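Local coordinates for protein amino acid amide racemase (Ochrobactrum anthropi, PDB 6GIO) that is a pyridoxal-5'-phosphate-binding enzyme of the class-III aminotransferase family, at residues C[167-172]-C[219-224]; C[188-193]-C[226-231]. One frame throughout, in Å; residues are numbered along the deposited sequence.

How the interactions relate
Both interactions belong to the layer that packs on the seven-stranded sheet containing strands 131-135, 164-167 and 199-204. Their centres are about 15 Å apart, on the same side of the chain's centre. They share helix 220-229: interaction 1 uses its start and interaction 2 its end. The segments come in the order 167-172, 188-193, 219-224 and 226-231, and the two contacts therefore cross along the chain. Residues 167-172 lead from strand 164-167 toward helix 179-191, whose end supplies 188-193. Helix 220-229 thus packs at its start against the loop leaving strand 164-167, and at its own end against the end of helix 179-191.

Interaction 1. Residues C[167-172]-C[219-224]; sequences LPYPDP and AFLEAL
P170 lays its ring over one face of the F220 phenyl. Its CG sits 3.5 Å from the ring centroid of F220 and only 8° off the ring normal. This is a CH-pi contact made almost centrally over the face. CD of P170 lies nearer the outer part of the same face, 3.6 Å from F220 CE2. The two side chains come from opposite directions, P170 from the loop after strand 164-167 and F220 from the first turn of helix 220-229. CG of F220 is anti to its backbone N (chi1 169°), which carries the phenyl out toward the loop. The backbones stay well apart, with 8.4 Å between CA of P170 and CA of F220.

Y169 makes a looser second contact. Its OH is 4.2 Å from CD1 of L221, and the two side chains cross at about a right angle. The hydroxyl of Y169 is hydrogen-bonded to the backbone O of E205, a residue of the pyridoxal-5'-phosphate pocket. The Y169 side chain is about 10 Å from the bound pyridoxal-5'-phosphate. F135 on the neighbouring strand meets the Y169 ring edge-to-face and also touches F220, while A179 and V182 of helix 179-191 pack against F220 too.

All four touching residues are buried. No hydrogen bond joins the two segments, and the one strongly polar tip, Y169 OH, is paired with E205. The joint between loop and helix therefore rests on dispersion and on the weak attraction of proline C-H groups for an aromatic face.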
loop_
_atom_site.group_PDB
_atom_site.type_symbol
_atom_site.label_atom_id
_atom_site.label_comp_id
_atom_site.label_asym_id
_atom_site.label_seq_id
_atom_site.Cartn_x
_atom_site.Cartn_y
_atom_site.Cartn_z
ATOM N N LEU C 167 -3.653 -24.414 10.997
ATOM C CA LEU C 167 -2.938 -25.549 11.559
ATOM C C LEU C 167 -1.818 -25.070 12.423
ATOM O O LEU C 167 -1.270 -24.012 12.137
ATOM C CB LEU C 167 -2.303 -26.353 10.432
ATOM C CG LEU C 167 -3.211 -26.979 9.372
ATOM C CD1 LEU C 167 -2.370 -27.526 8.242
ATOM C CD2 LEU C 167 -4.075 -28.059 9.987
ATOM N N PRO C 168 -1.403 -25.873 13.438
ATOM C CA PRO C 168 -0.195 -25.536 14.164
ATOM C C PRO C 168 1.039 -25.585 13.272
ATOM O O PRO C 168 1.151 -26.430 12.346
ATOM C CB PRO C 168 -0.126 -26.614 15.263
ATOM C CG PRO C 168 -1.499 -27.187 15.363
ATOM C CD PRO C 168 -2.028 -27.098 13.978
ATOM N N TYR C 169 1.955 -24.658 13.520
ATOM C CA TYR C 169 3.261 -24.715 12.868
ATOM C C TYR C 169 4.226 -25.508 13.782
ATOM O O TYR C 169 4.461 -25.139 14.926
ATOM C CB TYR C 169 3.756 -23.288 12.554
ATOM C CG TYR C 169 4.869 -23.130 11.540
ATOM C CD1 TYR C 169 6.187 -23.288 11.902
ATOM C CD2 TYR C 169 4.591 -22.713 10.208
ATOM C CE1 TYR C 169 7.223 -23.055 10.989
ATOM C CE2 TYR C 169 5.601 -22.478 9.304
ATOM C CZ TYR C 169 6.924 -22.665 9.691
ATOM O OH TYR C 169 7.956 -22.424 8.801
ATOM N N PRO C 170 4.729 -26.633 13.296
ATOM C CA PRO C 170 5.588 -27.462 14.128
ATOM C C PRO C 170 6.850 -26.749 14.552
ATOM O O PRO C 170 7.612 -26.270 13.691
ATOM C CB PRO C 170 6.010 -28.602 13.208
ATOM C CG PRO C 170 5.223 -28.480 11.979
ATOM C CD PRO C 170 4.493 -27.203 11.957
ATOM N N ASP C 171 7.073 -26.730 15.857
ATOM C CA ASP C 171 8.062 -25.888 16.479
ATOM C C ASP C 171 9.066 -26.782 17.239
ATOM O O ASP C 171 8.752 -27.288 18.304
ATOM C CB ASP C 171 7.333 -24.975 17.440
ATOM C CG ASP C 171 8.262 -24.077 18.225
ATOM O OD1 ASP C 171 9.520 -24.214 18.142
ATOM O OD2 ASP C 171 7.707 -23.225 18.925
ATOM N N PRO C 172 10.285 -26.958 16.707
ATOM C CA PRO C 172 11.259 -27.796 17.402
ATOM C C PRO C 172 11.575 -27.373 18.856
ATOM O O PRO C 172 11.913 -28.226 19.636
ATOM C CB PRO C 172 12.517 -27.686 16.540
ATOM C CG PRO C 172 12.061 -27.165 15.228
ATOM C CD PRO C 172 10.852 -26.330 15.499
ATOM N N ALA C 219 12.092 -31.189 6.151
ATOM C CA ALA C 219 11.245 -32.013 5.279
ATOM C C ALA C 219 9.754 -31.753 5.494
ATOM O O ALA C 219 8.966 -32.150 4.655
ATOM C CB ALA C 219 11.555 -33.504 5.427
ATOM N N PHE C 220 9.366 -31.088 6.584
ATOM C CA PHE C 220 7.981 -30.821 6.827
ATOM C C PHE C 220 7.273 -30.020 5.713
ATOM O O PHE C 220 6.226 -30.451 5.226
ATOM C CB PHE C 220 7.767 -30.110 8.176
ATOM C CG PHE C 220 6.355 -29.579 8.343
ATOM C CD1 PHE C 220 5.285 -30.453 8.550
ATOM C CD2 PHE C 220 6.100 -28.222 8.297
ATOM C CE1 PHE C 220 3.984 -29.973 8.682
ATOM C CE2 PHE C 220 4.819 -27.727 8.435
ATOM C CZ PHE C 220 3.756 -28.600 8.624
ATOM N N LEU C 221 7.827 -28.858 5.343
ATOM C CA LEU C 221 7.215 -27.988 4.370
ATOM C C LEU C 221 7.110 -28.678 3.014
ATOM O O LEU C 221 6.107 -28.493 2.321
ATOM C CB LEU C 221 7.991 -26.681 4.248
ATOM C CG LEU C 221 7.894 -25.741 5.473
ATOM C CD1 LEU C 221 8.618 -24.449 5.193
ATOM C CD2 LEU C 221 6.446 -25.440 5.860
ATOM N N GLU C 222 8.125 -29.453 2.629
ATOM C CA GLU C 222 8.070 -30.214 1.363
ATOM C C GLU C 222 6.974 -31.257 1.378
ATOM O O GLU C 222 6.323 -31.500 0.355
ATOM C CB GLU C 222 9.413 -30.887 1.013
ATOM C CG GLU C 222 9.383 -31.552 -0.374
ATOM C CD GLU C 222 10.741 -32.034 -0.874
ATOM O OE1 GLU C 222 11.738 -31.940 -0.153
ATOM O OE2 GLU C 222 10.817 -32.532 -2.011
ATOM N N ALA C 223 6.782 -31.905 2.523
ATOM C CA ALA C 223 5.719 -32.902 2.641
ATOM C C ALA C 223 4.327 -32.224 2.606
ATOM O O ALA C 223 3.372 -32.768 2.056
ATOM C CB ALA C 223 5.895 -33.733 3.904
ATOM N N LEU C 224 4.233 -31.033 3.207
ATOM C CA LEU C 224 3.013 -30.239 3.169
ATOM C C LEU C 224 2.664 -29.817 1.753
ATOM O O LEU C 224 1.513 -29.857 1.363
ATOM C CB LEU C 224 3.203 -28.954 3.985
ATOM C CG LEU C 224 2.064 -27.967 3.942
ATOM C CD1 LEU C 224 0.790 -28.575 4.461
ATOM C CD2 LEU C 224 2.434 -26.748 4.794
#

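Interaction 2. Residues C[188-193]-C[226-231]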
loop_
_atom_site.group_PDB
_atom_site.type_symbol
_atom_site.label_atom_id
_atom_site.label_comp_id
_atom_site.label_asym_id
_atom_site.label_seq_id
_atom_site.Cartn_x
_atom_site.Cartn_y
_atom_site.Cartn_z
ATOM N N TYR C 188 -6.618 -35.533 8.035
ATOM C CA TYR C 188 -7.924 -35.774 8.656
ATOM C C TYR C 188 -8.951 -34.757 8.212
ATOM O O TYR C 188 -10.070 -35.119 7.874
ATOM C CB TYR C 188 -7.847 -35.762 10.197
ATOM C CG TYR C 188 -9.097 -36.301 10.858
ATOM C CD1 TYR C 188 -9.438 -37.671 10.777
ATOM C CD2 TYR C 188 -9.929 -35.460 11.585
ATOM C CE1 TYR C 188 -10.585 -38.160 11.400
ATOM C CE2 TYR C 188 -11.063 -35.926 12.199
ATOM C CZ TYR C 188 -11.391 -37.266 12.121
ATOM O OH TYR C 188 -12.553 -37.667 12.755
ATOM N N HIS C 189 -8.593 -33.476 8.267
ATOM C CA HIS C 189 -9.450 -32.437 7.703
ATOM C C HIS C 189 -9.794 -32.724 6.214
ATOM O O HIS C 189 -10.957 -32.683 5.828
ATOM C CB HIS C 189 -8.827 -31.083 7.906
ATOM C CG HIS C 189 -9.114 -30.506 9.250
ATOM N ND1 HIS C 189 -8.323 -30.739 10.362
ATOM C CD2 HIS C 189 -10.119 -29.714 9.676
ATOM C CE1 HIS C 189 -8.807 -30.073 11.398
ATOM N NE2 HIS C 189 -9.900 -29.448 11.008
ATOM N N PHE C 190 -8.813 -33.081 5.402
ATOM C CA PHE C 190 -9.063 -33.404 3.994
ATOM C C PHE C 190 -10.041 -34.530 3.827
ATOM O O PHE C 190 -10.809 -34.487 2.891
ATOM C CB PHE C 190 -7.784 -33.760 3.217
ATOM C CG PHE C 190 -6.918 -32.578 2.834
ATOM C CD1 PHE C 190 -7.355 -31.250 2.976
ATOM C CD2 PHE C 190 -5.662 -32.806 2.278
ATOM C CE1 PHE C 190 -6.536 -30.201 2.607
ATOM C CE2 PHE C 190 -4.867 -31.760 1.858
ATOM C CZ PHE C 190 -5.292 -30.460 2.063
ATOM N N ALA C 191 -10.015 -35.510 4.734
ATOM C CA ALA C 191 -10.933 -36.662 4.658
ATOM C C ALA C 191 -12.344 -36.382 5.221
ATOM O O ALA C 191 -13.217 -37.211 5.134
ATOM C CB ALA C 191 -10.313 -37.856 5.350
ATOM N N THR C 192 -12.548 -35.228 5.852
ATOM C CA THR C 192 -13.797 -34.929 6.514
ATOM C C THR C 192 -14.323 -33.513 6.136
ATOM O O THR C 192 -14.922 -33.307 5.090
ATOM C CB THR C 192 -13.635 -35.053 8.041
ATOM O OG1 THR C 192 -12.635 -34.138 8.505
ATOM C CG2 THR C 192 -13.222 -36.487 8.433
ATOM N N SER C 193 -14.056 -32.519 6.974
ATOM C CA SER C 193 -14.730 -31.264 6.858
ATOM C C SER C 193 -14.057 -30.210 5.945
ATOM O O SER C 193 -14.668 -29.190 5.649
ATOM C CB SER C 193 -14.997 -30.704 8.279
ATOM O OG SER C 193 -13.815 -30.537 9.013
ATOM N N ASP C 226 3.531 -31.285 -0.992
ATOM C CA ASP C 226 3.161 -32.494 -1.751
ATOM C C ASP C 226 1.737 -32.984 -1.420
ATOM O O ASP C 226 1.011 -33.373 -2.338
ATOM C CB ASP C 226 4.178 -33.626 -1.503
ATOM C CG ASP C 226 5.550 -33.349 -2.130
ATOM O OD1 ASP C 226 5.738 -32.336 -2.821
ATOM O OD2 ASP C 226 6.474 -34.150 -1.906
ATOM N N ARG C 227 1.355 -32.963 -0.129
ATOM C CA ARG C 227 -0.020 -33.276 0.329
ATOM C C ARG C 227 -1.098 -32.393 -0.322
ATOM O O ARG C 227 -2.187 -32.862 -0.628
ATOM C CB ARG C 227 -0.177 -33.089 1.854
ATOM C CG ARG C 227 0.528 -34.074 2.777
ATOM C CD ARG C 227 -0.053 -35.475 2.740
ATOM N NE ARG C 227 -0.010 -36.142 4.051
ATOM C CZ ARG C 227 1.070 -36.698 4.586
ATOM N NH1 ARG C 227 0.966 -37.294 5.756
ATOM N NH2 ARG C 227 2.250 -36.648 3.974
ATOM N N CYS C 228 -0.778 -31.111 -0.507
ATOM C CA CYS C 228 -1.697 -30.126 -1.065
ATOM C C CYS C 228 -1.725 -30.196 -2.608
ATOM O O CYS C 228 -2.794 -30.198 -3.218
ATOM C CB CYS C 228 -1.282 -28.774 -0.575
ATOM S SG CYS C 228 -1.618 -28.542 1.200
ATOM N N ARG C 229 -0.557 -30.292 -3.215
ATOM C CA ARG C 229 -0.362 -30.249 -4.641
ATOM C C ARG C 229 -0.995 -31.465 -5.303
ATOM O O ARG C 229 -1.509 -31.376 -6.389
ATOM C CB ARG C 229 1.148 -30.192 -4.957
ATOM C CG ARG C 229 1.461 -30.285 -6.464
ATOM C CD ARG C 229 2.805 -29.674 -6.808
ATOM N NE ARG C 229 2.801 -28.229 -6.550
ATOM C CZ ARG C 229 3.888 -27.490 -6.381
ATOM N NH1 ARG C 229 5.092 -28.048 -6.389
ATOM N NH2 ARG C 229 3.776 -26.192 -6.141
ATOM N N LYS C 230 -0.980 -32.581 -4.611
ATOM C CA LYS C 230 -1.691 -33.791 -5.015
ATOM C C LYS C 230 -3.190 -33.583 -5.345
ATOM O O LYS C 230 -3.786 -34.404 -6.067
ATOM C CB LYS C 230 -1.515 -34.825 -3.885
ATOM C CG LYS C 230 -2.550 -35.929 -3.776
ATOM C CD LYS C 230 -2.282 -36.857 -2.590
ATOM C CE LYS C 230 -0.806 -37.238 -2.508
ATOM N NZ LYS C 230 -0.575 -38.495 -1.751
ATOM N N HIS C 231 -3.794 -32.508 -4.825
ATOM C CA HIS C 231 -5.213 -32.189 -5.055
ATOM C C HIS C 231 -5.416 -30.889 -5.795
ATOM O O HIS C 231 -6.515 -30.331 -5.755
ATOM C CB HIS C 231 -5.969 -32.121 -3.713
ATOM C CG HIS C 231 -5.853 -33.368 -2.894
ATOM N ND1 HIS C 231 -6.570 -34.511 -3.183
ATOM C CD2 HIS C 231 -5.108 -33.655 -1.801
ATOM C CE1 HIS C 231 -6.260 -35.456 -2.312
ATOM N NE2 HIS C 231 -5.377 -34.962 -1.463
#
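F190 carries the whole contact from 188-193, placing its ring against the backbone O of R227, SG of C228 and the ring of H231, near the end of helix 220-229. The segment begins at Y188, in the last turn of helix 179-191. The backbone O of Y188 accepts a hydrogen bond from OG1 of T192, 2.8 Å away, which ties the residues leaving the helix back onto its final turn.

Farther along the chain, F190 faces the other helix. Its CG lies anti to the carbonyl carbon (chi1 -77°), which swings the ring toward helix 220-229, with its CE2 and CZ side foremost. CE2 of F190 comes within 3.8 Å of the backbone O of R227, near the plane of the phenyl. CZ of F190 lies 4.2 Å from C228 SG, again at the ring edge. An aromatic C-H edge thus faces a carbonyl oxygen and a sulfur. H231 approaches the ring obliquely: its CD2 is 4.1 Å from F190 CE2, and the two ring planes stand at 76°. P196 touches both of these rings.

The guanidinium of R227 turns to another partner, forming a salt bridge from NE to OD1 of D187. This adds a charged link between the two helices beside the apolar contact. I133 of strand 131-135 touches both F190 and C228, so the contact also borders on the sheet.

Helices 179-191 and 220-229 meet here at their C-terminal ends, over the mainly parallel sheet. Such helices stacked on a seven-stranded sheet are characteristic of the large domain of fold-type I pyridoxal-5'-phosphate enzymes.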